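Local coordinates for protein polyhedrin (Operophtera brumata cypovirus 19, PDB 5A99) that builds the crystalline polyhedra of an insect cypovirus, microcrystals that occlude virus particles and probably protect them between hosts, at residues Y32-L37 with I48-N53; R55-S60 with F187-A192; Q112-G117 with Y238-K243. All blocks are in the same frame, centred on the assembly; numbering follows the deposited sequence.

Contact 1: residues Y32-L37 with I48-N53; sequences YIYAHL and IIRAQN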
loop_
_atom_site.group_PDB
_atom_site.type_symbol
_atom_site.label_atom_id
_atom_site.label_comp_id
_atom_site.label_asym_id
_atom_site.label_seq_id
_atom_site.Cartn_x
_atom_site.Cartn_y
_atom_site.Cartn_z
ATOM N N TYR A 32 11.227 14.218 9.932
ATOM C CA TYR A 32 11.154 13.032 9.097
ATOM C C TYR A 32 12.406 12.159 9.119
ATOM O O TYR A 32 13.528 12.631 9.331
ATOM C CB TYR A 32 10.853 13.437 7.657
ATOM C CG TYR A 32 9.384 13.674 7.431
ATOM C CD1 TYR A 32 8.816 14.899 7.732
ATOM C CD2 TYR A 32 8.566 12.670 6.946
ATOM C CE1 TYR A 32 7.472 15.125 7.542
ATOM C CE2 TYR A 32 7.226 12.879 6.753
ATOM C CZ TYR A 32 6.681 14.116 7.057
ATOM O OH TYR A 32 5.352 14.363 6.866
ATOM N N ILE A 33 12.196 10.870 8.891
ATOM C CA ILE A 33 13.288 10.009 8.487
ATOM C C ILE A 33 13.040 9.700 7.022
ATOM O O ILE A 33 11.888 9.673 6.552
ATOM C CB ILE A 33 13.424 8.718 9.335
ATOM C CG1 ILE A 33 12.114 7.946 9.376
ATOM C CG2 ILE A 33 13.882 9.055 10.738
ATOM C CD1 ILE A 33 12.219 6.618 10.121
ATOM N N TYR A 34 14.135 9.507 6.300
ATOM C CA TYR A 34 14.079 9.339 4.856
ATOM C C TYR A 34 14.821 8.082 4.448
ATOM O O TYR A 34 15.855 7.724 5.027
ATOM C CB TYR A 34 14.675 10.560 4.132
ATOM C CG TYR A 34 13.952 11.842 4.423
ATOM C CD1 TYR A 34 12.776 12.163 3.759
ATOM C CD2 TYR A 34 14.436 12.734 5.370
ATOM C CE1 TYR A 34 12.105 13.328 4.033
ATOM C CE2 TYR A 34 13.773 13.901 5.645
ATOM C CZ TYR A 34 12.616 14.201 4.965
ATOM O OH TYR A 34 11.955 15.368 5.243
ATOM N N ALA A 35 14.261 7.419 3.444
ATOM C CA ALA A 35 14.859 6.249 2.835
ATOM C C ALA A 35 14.767 6.394 1.314
ATOM O O ALA A 35 13.672 6.447 0.749
ATOM C CB ALA A 35 14.152 4.990 3.304
ATOM N N HIS A 36 15.925 6.469 0.666
ATOM C CA HIS A 36 15.993 6.590 -0.785
ATOM C C HIS A 36 16.493 5.303 -1.399
ATOM O O HIS A 36 17.526 4.772 -0.995
ATOM C CB HIS A 36 16.946 7.704 -1.196
ATOM C CG HIS A 36 16.346 9.074 -1.143
ATOM N ND1 HIS A 36 16.464 9.890 -0.043
ATOM C CD2 HIS A 36 15.647 9.781 -2.065
ATOM C CE1 HIS A 36 15.853 11.038 -0.279
ATOM N NE2 HIS A 36 15.339 10.993 -1.496
ATOM N N LEU A 37 15.764 4.811 -2.390
ATOM C CA LEU A 37 16.261 3.729 -3.203
ATOM C C LEU A 37 16.574 4.333 -4.566
ATOM O O LEU A 37 15.676 4.785 -5.282
ATOM C CB LEU A 37 15.233 2.602 -3.297
ATOM C CG LEU A 37 15.624 1.412 -4.176
ATOM C CD1 LEU A 37 16.988 0.856 -3.800
ATOM C CD2 LEU A 37 14.546 0.319 -4.093
ATOM N N ILE A 48 14.758 7.394 -8.914
ATOM C CA ILE A 48 14.795 7.637 -7.479
ATOM C C ILE A 48 13.447 7.314 -6.864
ATOM O O ILE A 48 12.404 7.764 -7.332
ATOM C CB ILE A 48 15.176 9.113 -7.170
ATOM C CG1 ILE A 48 16.506 9.459 -7.834
ATOM C CG2 ILE A 48 15.251 9.363 -5.661
ATOM C CD1 ILE A 48 17.024 10.858 -7.520
ATOM N N ILE A 49 13.477 6.498 -5.823
ATOM C CA ILE A 49 12.287 6.201 -5.037
ATOM C C ILE A 49 12.580 6.690 -3.627
ATOM O O ILE A 49 13.543 6.244 -3.004
ATOM C CB ILE A 49 11.978 4.695 -5.032
ATOM C CG1 ILE A 49 11.685 4.205 -6.454
ATOM C CG2 ILE A 49 10.782 4.381 -4.151
ATOM C CD1 ILE A 49 11.520 2.725 -6.554
ATOM N N ARG A 50 11.786 7.643 -3.149
ATOM C CA ARG A 50 11.914 8.110 -1.779
ATOM C C ARG A 50 10.716 7.717 -0.942
ATOM O O ARG A 50 9.562 8.032 -1.271
ATOM C CB ARG A 50 12.075 9.622 -1.687
ATOM C CG ARG A 50 12.282 10.094 -0.248
ATOM C CD ARG A 50 12.436 11.596 -0.140
ATOM N NE ARG A 50 11.166 12.323 -0.156
ATOM C CZ ARG A 50 10.883 13.330 -0.981
ATOM N NH1 ARG A 50 11.768 13.705 -1.899
ATOM N NH2 ARG A 50 9.708 13.963 -0.890
ATOM N N ALA A 51 11.017 7.056 0.162
ATOM C CA ALA A 51 10.034 6.797 1.204
ATOM C C ALA A 51 10.348 7.717 2.374
ATOM O O ALA A 51 11.514 8.029 2.641
ATOM C CB ALA A 51 10.105 5.370 1.639
ATOM N N GLN A 52 9.314 8.140 3.076
ATOM C CA GLN A 52 9.494 9.006 4.226
ATOM C C GLN A 52 8.346 8.870 5.209
ATOM O O GLN A 52 7.209 8.561 4.834
ATOM C CB GLN A 52 9.620 10.464 3.781
ATOM C CG GLN A 52 8.329 11.077 3.280
ATOM C CD GLN A 52 8.526 12.449 2.638
ATOM O OE1 GLN A 52 9.552 12.716 2.009
ATOM N NE2 GLN A 52 7.527 13.318 2.782
ATOM N N ASN A 53 8.654 9.134 6.471
ATOM C CA ASN A 53 7.688 9.012 7.536
ATOM C C ASN A 53 8.223 9.683 8.799
ATOM O O ASN A 53 9.441 9.717 9.030
ATOM C CB ASN A 53 7.403 7.529 7.796
ATOM C CG ASN A 53 6.181 7.311 8.664
ATOM O OD1 ASN A 53 6.274 7.241 9.897
ATOM N ND2 ASN A 53 5.021 7.205 8.026
#
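Y32 meets N53 at the open end of an antiparallel beta hairpin, strand 33-40 turning back into strand 46-53 within a six-stranded sheet. N53 N lies in the plane of the tyrosine ring, at its edge, while Y32 OH is claimed by D214 and by S135 and R127 of the second subunit. At I33 the regular pairing begins: I33 N donates to N53 O (3.0 Å) along an almost straight line. With I33 CG1 turned in over the backbone (chi1 54°), that carbon is pressed to 3.2 Å from the same N53 O. Y34 and Q52, a non-hydrogen-bonded pair, run side by side on one face with ring and amide planes 77° apart; Q52 OE1 comes to the edge of the phenol ring, near its plane, 3.3 Å from Y34 CE1, and Y34 OH continues to A140 O of the second subunit. A35 exchanges two backbone bonds with A51. Their small CB atoms share the opposite face with I33, L37 and I49, against which I57 and F187 of the second sheet pack. H36 returns to the tyrosine face. R50 CG sits over one face of its imidazole in a CH-pi contact, 3.7 Å from the centroid; I48 CG2 touches the edge, and Y232 OH bonds both H36 NE2 and R50 NH1. L37 closes the series with L37 N to I49 O (2.7 Å). Beyond the imidazole, the arginine chain bends at chi3 (81°), and R50 NE donates a hydrogen bond to Q52 OE1 (2.7 Å).

Contact 2: residues R55-S60 with F187-A192; sequences RIISRS and FAVQRA
F187 places its ring through a chi1 of 61°, with CG wedged between N and C of its own backbone, and R59 answers with a chain that bends at chi2 (-76°) as it leaves the strand. The ring therefore leans across to the neighbouring strand, where R59 CB rests over one of its faces, 4.2 Å from the centroid, as a CH-pi contact. I57 CG2 meets the same ring at its edge, 4.0 Å from F187 CE1. That methyl also lies under the centre of the R59 guanidinium, so it touches a ring edge on one side and a guanidinium face in a direction roughly at right angles to that. The guanidinium itself has curled back over its own strand: R59 NH1 donates to S58 O (2.9 Å) from well above the carbonyl plane, and R59 NE forms a salt bridge with D217. S58 O is gripped a second time, by N213 of the third subunit. Strands 56-61 and 184-190 are neighbours in a three-stranded antiparallel sheet, and here they run almost exactly opposed. I57 and V189, like R59 and F187, are hydrogen-bonded pairs; between them S58 and A188 form a non-hydrogen-bonded pair, and A188 CA makes a CA-H...O contact with I57 O (3.1 Å). V189 CG1 adds an apolar touch on I57 CB (4.1 Å). On the other face, I210 of the third subunit packs on I56 and A188, and a water is hydrogen-bonded to S58 OG (3.1 Å). Past the last bridge, R191 N still reaches R55 O (3.0 Å), while the R191 guanidinium turns to P54 O, Q26 O and S31 OG. The amide of Q190 is taken up by Y200 and D120.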
loop_
_atom_site.group_PDB
_atom_site.type_symbol
_atom_site.label_atom_id
_atom_site.label_comp_id
_atom_site.label_asym_id
_atom_site.label_seq_id
_atom_site.Cartn_x
_atom_site.Cartn_y
_atom_site.Cartn_z
ATOM N N ARG A 55 8.103 8.551 11.647
ATOM C CA ARG A 55 8.435 7.546 12.663
ATOM C C ARG A 55 8.980 6.224 12.136
ATOM O O ARG A 55 9.969 5.710 12.654
ATOM C CB ARG A 55 7.201 7.252 13.504
ATOM C CG ARG A 55 6.812 8.373 14.434
ATOM C CD ARG A 55 5.639 7.963 15.290
ATOM N NE ARG A 55 5.266 9.015 16.224
ATOM C CZ ARG A 55 4.531 8.815 17.315
ATOM N NH1 ARG A 55 4.092 7.591 17.618
ATOM N NH2 ARG A 55 4.244 9.838 18.105
ATOM N N ILE A 56 8.331 5.659 11.122
ATOM C CA ILE A 56 8.629 4.298 10.725
ATOM C C ILE A 56 8.413 4.083 9.235
ATOM O O ILE A 56 7.446 4.570 8.645
ATOM C CB ILE A 56 7.794 3.272 11.569
ATOM C CG1 ILE A 56 8.268 1.830 11.299
ATOM C CG2 ILE A 56 6.292 3.431 11.317
ATOM C CD1 ILE A 56 7.610 0.773 12.203
ATOM N N ILE A 57 9.332 3.343 8.631
ATOM C CA ILE A 57 9.275 3.064 7.211
ATOM C C ILE A 57 9.449 1.566 6.994
ATOM O O ILE A 57 10.462 0.993 7.392
ATOM C CB ILE A 57 10.377 3.853 6.447
ATOM C CG1 ILE A 57 10.107 5.362 6.509
ATOM C CG2 ILE A 57 10.476 3.393 4.985
ATOM C CD1 ILE A 57 11.163 6.212 5.782
ATOM N N SER A 58 8.435 0.937 6.401
ATOM C CA SER A 58 8.533 -0.437 5.903
ATOM C C SER A 58 8.042 -0.466 4.460
ATOM O O SER A 58 6.895 -0.123 4.194
ATOM C CB SER A 58 7.685 -1.380 6.763
ATOM O OG SER A 58 7.520 -2.643 6.144
ATOM N N ARG A 59 8.901 -0.875 3.527
ATOM C CA ARG A 59 8.552 -0.833 2.113
ATOM C C ARG A 59 9.043 -2.051 1.379
ATOM O O ARG A 59 10.078 -2.613 1.717
ATOM C CB ARG A 59 9.170 0.394 1.433
ATOM C CG ARG A 59 8.792 1.708 2.058
ATOM C CD ARG A 59 7.383 2.129 1.690
ATOM N NE ARG A 59 7.122 3.476 2.175
ATOM C CZ ARG A 59 6.752 3.760 3.424
ATOM N NH1 ARG A 59 6.567 2.787 4.307
ATOM N NH2 ARG A 59 6.551 5.019 3.780
ATOM N N SER A 60 8.314 -2.439 0.341
ATOM C CA SER A 60 8.822 -3.447 -0.573
ATOM C C SER A 60 8.424 -3.081 -1.999
ATOM O O SER A 60 7.403 -2.406 -2.243
ATOM C CB SER A 60 8.365 -4.864 -0.171
ATOM O OG SER A 60 6.955 -4.978 -0.192
ATOM N N PHE A 187 12.875 -3.028 2.281
ATOM C CA PHE A 187 13.659 -2.382 3.328
ATOM C C PHE A 187 12.789 -1.792 4.443
ATOM O O PHE A 187 11.567 -1.677 4.323
ATOM C CB PHE A 187 14.625 -1.340 2.743
ATOM C CG PHE A 187 13.951 -0.220 2.014
ATOM C CD1 PHE A 187 13.340 0.808 2.707
ATOM C CD2 PHE A 187 13.949 -0.182 0.631
ATOM C CE1 PHE A 187 12.721 1.852 2.040
ATOM C CE2 PHE A 187 13.343 0.860 -0.045
ATOM C CZ PHE A 187 12.720 1.876 0.661
ATOM N N ALA A 188 13.440 -1.483 5.552
ATOM C CA ALA A 188 12.769 -0.907 6.700
ATOM C C ALA A 188 13.762 -0.109 7.502
ATOM O O ALA A 188 14.963 -0.389 7.504
ATOM C CB ALA A 188 12.169 -1.974 7.561
ATOM N N VAL A 189 13.236 0.894 8.187
ATOM C CA VAL A 189 14.014 1.677 9.115
ATOM C C VAL A 189 13.052 2.493 9.979
ATOM O O VAL A 189 12.034 2.973 9.487
ATOM C CB VAL A 189 15.014 2.596 8.379
ATOM C CG1 VAL A 189 14.320 3.456 7.341
ATOM C CG2 VAL A 189 15.777 3.457 9.372
ATOM N N GLN A 190 13.378 2.632 11.264
ATOM C CA GLN A 190 12.593 3.464 12.172
ATOM C C GLN A 190 13.492 4.550 12.741
ATOM O O GLN A 190 14.732 4.443 12.687
ATOM C CB GLN A 190 11.995 2.621 13.316
ATOM C CG GLN A 190 13.027 2.039 14.249
ATOM C CD GLN A 190 12.429 1.380 15.491
ATOM O OE1 GLN A 190 11.206 1.309 15.661
ATOM N NE2 GLN A 190 13.303 0.902 16.375
ATOM N N ARG A 191 12.881 5.590 13.301
ATOM C CA ARG A 191 13.664 6.632 13.949
ATOM C C ARG A 191 14.195 6.076 15.256
ATOM O O ARG A 191 13.567 5.206 15.867
ATOM C CB ARG A 191 12.854 7.915 14.203
ATOM C CG ARG A 191 12.059 7.959 15.504
ATOM C CD ARG A 191 11.584 9.391 15.860
ATOM N NE ARG A 191 11.234 10.196 14.687
ATOM C CZ ARG A 191 11.972 11.200 14.220
ATOM N NH1 ARG A 191 13.098 11.554 14.827
ATOM N NH2 ARG A 191 11.590 11.855 13.148
ATOM N N ALA A 192 15.347 6.588 15.674
ATOM C CA ALA A 192 15.971 6.188 16.925
ATOM C C ALA A 192 15.101 6.551 18.123
ATOM O O ALA A 192 14.579 7.656 18.216
ATOM C CB ALA A 192 17.336 6.857 17.060
HETATM O O HOH W 1 9.543 -4.437 4.609
#

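Contact 3: residues Q112-G117 with Y238-K243; sequences QFIVQG and YLYRTK
Q116 and L239 form one of two firm grips in this contact: L239 N donates to Q116 OE1 (2.8 Å), and CB and CG of the leucine pack against the same oxygen. The other grip lies four residues earlier on the same strand, on the same face, where Q112, its chain fully extended, sends NE2 to R241 O (2.9 Å) in the carbonyl plane and nearly in line (170°). This amide is fixed further by Y40 OH at NE2 and S169 at OE1. It passes the Y240 ring at a slant, the planes 31° apart, with Q112 NE2 3.4 Å from Y240 CE1. The segment 238-243 belongs to the C-terminal tail, which follows helix 225-236 and crosses a face of the six-stranded sheet without pairing with strand 110-116; the closest CA atoms, Q116 CA and L239 CA, are 7.4 Å apart, and side chains span the difference. Between the grips the fit is looser. I114 CD1 touches Y240 CD1 (3.6 Å), but beside I114 CG2 a water takes the place of protein, donating to Q116 OE1 (2.7 Å) and to L239 O (2.9 Å). At partly exposed R241 the backbone is bonded but the side chain is not held by the strand: its CB meets Q112 OE1 (3.4 Å), the rest leads away to P158 O through NH2, and the tail runs on to an exposed K243.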
loop_
_atom_site.group_PDB
_atom_site.type_symbol
_atom_site.label_atom_id
_atom_site.label_comp_id
_atom_site.label_asym_id
_atom_site.label_seq_id
_atom_site.Cartn_x
_atom_site.Cartn_y
_atom_site.Cartn_z
ATOM N N GLN A 112 21.831 2.507 -5.022
ATOM C CA GLN A 112 22.335 3.103 -3.791
ATOM C C GLN A 112 21.152 3.295 -2.839
ATOM O O GLN A 112 20.118 3.868 -3.210
ATOM C CB GLN A 112 23.064 4.432 -4.048
ATOM C CG GLN A 112 23.382 5.201 -2.759
ATOM C CD GLN A 112 24.347 6.375 -2.942
ATOM O OE1 GLN A 112 24.882 6.906 -1.965
ATOM N NE2 GLN A 112 24.539 6.807 -4.178
ATOM N N PHE A 113 21.293 2.776 -1.625
ATOM C CA PHE A 113 20.251 2.903 -0.611
ATOM C C PHE A 113 20.756 3.860 0.459
ATOM O O PHE A 113 21.848 3.672 0.998
ATOM C CB PHE A 113 19.926 1.521 -0.035
ATOM C CG PHE A 113 18.883 1.531 1.046
ATOM C CD1 PHE A 113 17.579 1.923 0.770
ATOM C CD2 PHE A 113 19.196 1.133 2.336
ATOM C CE1 PHE A 113 16.607 1.913 1.764
ATOM C CE2 PHE A 113 18.227 1.123 3.333
ATOM C CZ PHE A 113 16.932 1.520 3.040
ATOM N N ILE A 114 19.975 4.907 0.727
ATOM C CA ILE A 114 20.353 5.941 1.682
ATOM C C ILE A 114 19.251 6.204 2.691
ATOM O O ILE A 114 18.099 6.466 2.330
ATOM C CB ILE A 114 20.700 7.285 0.987
ATOM C CG1 ILE A 114 21.736 7.067 -0.116
ATOM C CG2 ILE A 114 21.234 8.298 2.005
ATOM C CD1 ILE A 114 21.734 8.146 -1.153
ATOM N N VAL A 115 19.621 6.123 3.965
ATOM C CA VAL A 115 18.734 6.482 5.056
ATOM C C VAL A 115 19.290 7.748 5.697
ATOM O O VAL A 115 20.496 7.906 5.839
ATOM C CB VAL A 115 18.613 5.355 6.100
ATOM C CG1 VAL A 115 17.956 4.131 5.469
ATOM C CG2 VAL A 115 19.976 5.006 6.683
ATOM N N GLN A 116 18.395 8.666 6.021
ATOM C CA GLN A 116 18.772 9.963 6.561
ATOM C C GLN A 116 17.796 10.400 7.638
ATOM O O GLN A 116 16.599 10.144 7.542
ATOM C CB GLN A 116 18.804 11.013 5.449
ATOM C CG GLN A 116 19.152 12.410 5.940
ATOM C CD GLN A 116 19.174 13.451 4.810
ATOM O OE1 GLN A 116 19.676 13.189 3.719
ATOM N NE2 GLN A 116 18.643 14.636 5.081
ATOM N N GLY A 117 18.322 11.079 8.648
ATOM C CA GLY A 117 17.554 11.490 9.803
ATOM C C GLY A 117 18.141 10.856 11.043
ATOM O O GLY A 117 19.223 10.260 10.979
ATOM N N TYR A 238 18.894 16.458 0.713
ATOM C CA TYR A 238 19.068 15.020 0.853
ATOM C C TYR A 238 20.536 14.680 0.613
ATOM O O TYR A 238 21.059 14.876 -0.489
ATOM C CB TYR A 238 18.200 14.281 -0.159
ATOM C CG TYR A 238 16.735 14.324 0.172
ATOM C CD1 TYR A 238 16.296 14.017 1.448
ATOM C CD2 TYR A 238 15.795 14.694 -0.783
ATOM C CE1 TYR A 238 14.968 14.049 1.765
ATOM C CE2 TYR A 238 14.450 14.739 -0.476
ATOM C CZ TYR A 238 14.044 14.412 0.800
ATOM O OH TYR A 238 12.716 14.450 1.120
ATOM N N LEU A 239 21.201 14.200 1.654
ATOM C CA LEU A 239 22.614 13.846 1.572
ATOM C C LEU A 239 22.794 12.699 0.577
ATOM O O LEU A 239 21.956 11.808 0.488
ATOM C CB LEU A 239 23.154 13.491 2.964
ATOM C CG LEU A 239 23.055 14.629 3.986
ATOM C CD1 LEU A 239 23.628 14.227 5.340
ATOM C CD2 LEU A 239 23.758 15.880 3.467
ATOM N N TYR A 240 23.874 12.748 -0.195
ATOM C CA TYR A 240 24.043 11.843 -1.323
ATOM C C TYR A 240 25.511 11.664 -1.688
ATOM O O TYR A 240 26.327 12.588 -1.557
ATOM C CB TYR A 240 23.258 12.365 -2.544
ATOM C CG TYR A 240 23.365 11.491 -3.771
ATOM C CD1 TYR A 240 22.635 10.322 -3.874
ATOM C CD2 TYR A 240 24.191 11.844 -4.831
ATOM C CE1 TYR A 240 22.733 9.512 -4.984
ATOM C CE2 TYR A 240 24.291 11.046 -5.953
ATOM C CZ TYR A 240 23.560 9.875 -6.019
ATOM O OH TYR A 240 23.637 9.070 -7.123
ATOM N N ARG A 241 25.829 10.467 -2.161
ATOM C CA ARG A 241 27.185 10.104 -2.537
ATOM C C ARG A 241 27.219 9.778 -4.033
ATOM O O ARG A 241 26.500 8.891 -4.491
ATOM C CB ARG A 241 27.606 8.886 -1.719
ATOM C CG ARG A 241 29.072 8.784 -1.406
ATOM C CD ARG A 241 29.324 7.623 -0.430
ATOM N NE ARG A 241 29.403 8.083 0.956
ATOM C CZ ARG A 241 30.332 8.932 1.371
ATOM N NH1 ARG A 241 31.227 9.380 0.504
ATOM N NH2 ARG A 241 30.376 9.325 2.628
ATOM N N THR A 242 28.059 10.494 -4.781
ATOM C CA THR A 242 28.171 10.312 -6.233
ATOM C C THR A 242 29.030 9.104 -6.636
ATOM O O THR A 242 29.659 8.460 -5.796
ATOM C CB THR A 242 28.753 11.578 -6.912
ATOM O OG1 THR A 242 30.132 11.715 -6.569
ATOM C CG2 THR A 242 27.976 12.837 -6.504
ATOM N N LYS A 243 29.040 8.792 -7.930
ATOM C CA LYS A 243 29.826 7.670 -8.450
ATOM C C LYS A 243 31.301 7.822 -8.102
ATOM O O LYS A 243 31.985 6.838 -7.800
ATOM C CB LYS A 243 29.684 7.557 -9.968
ATOM C CG LYS A 243 30.506 6.417 -10.554
ATOM C CD LYS A 243 30.678 6.529 -12.068
ATOM C CE LYS A 243 31.647 5.461 -12.574
ATOM N NZ LYS A 243 31.706 5.391 -14.070
HETATM O O HOH W 2 19.575 11.164 1.932
#

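How the contacts relate
Contact 1 occupies the middle of the three, its centre about 9 Å from that of contact 2 and about 10 Å from that of contact 3. Toward contact 2 the junction is between sheets: I33 CD1 packs 3.4 Å from R191 N, and A51 CB lies 3.6 Å from R59 NE. Toward contact 3 it is within one sheet, through probable hydrogen bonds from H36 N to I114 O (2.7 Å) and Y34 N to Q116 O (2.8 Å). Contacts 2 and 3, about 15 Å apart between centres, still meet where F187 CG lies 3.4 Å from F113 CE1. Contacts 1 and 3 both touch the second subunit, whereas contact 2 faces the third.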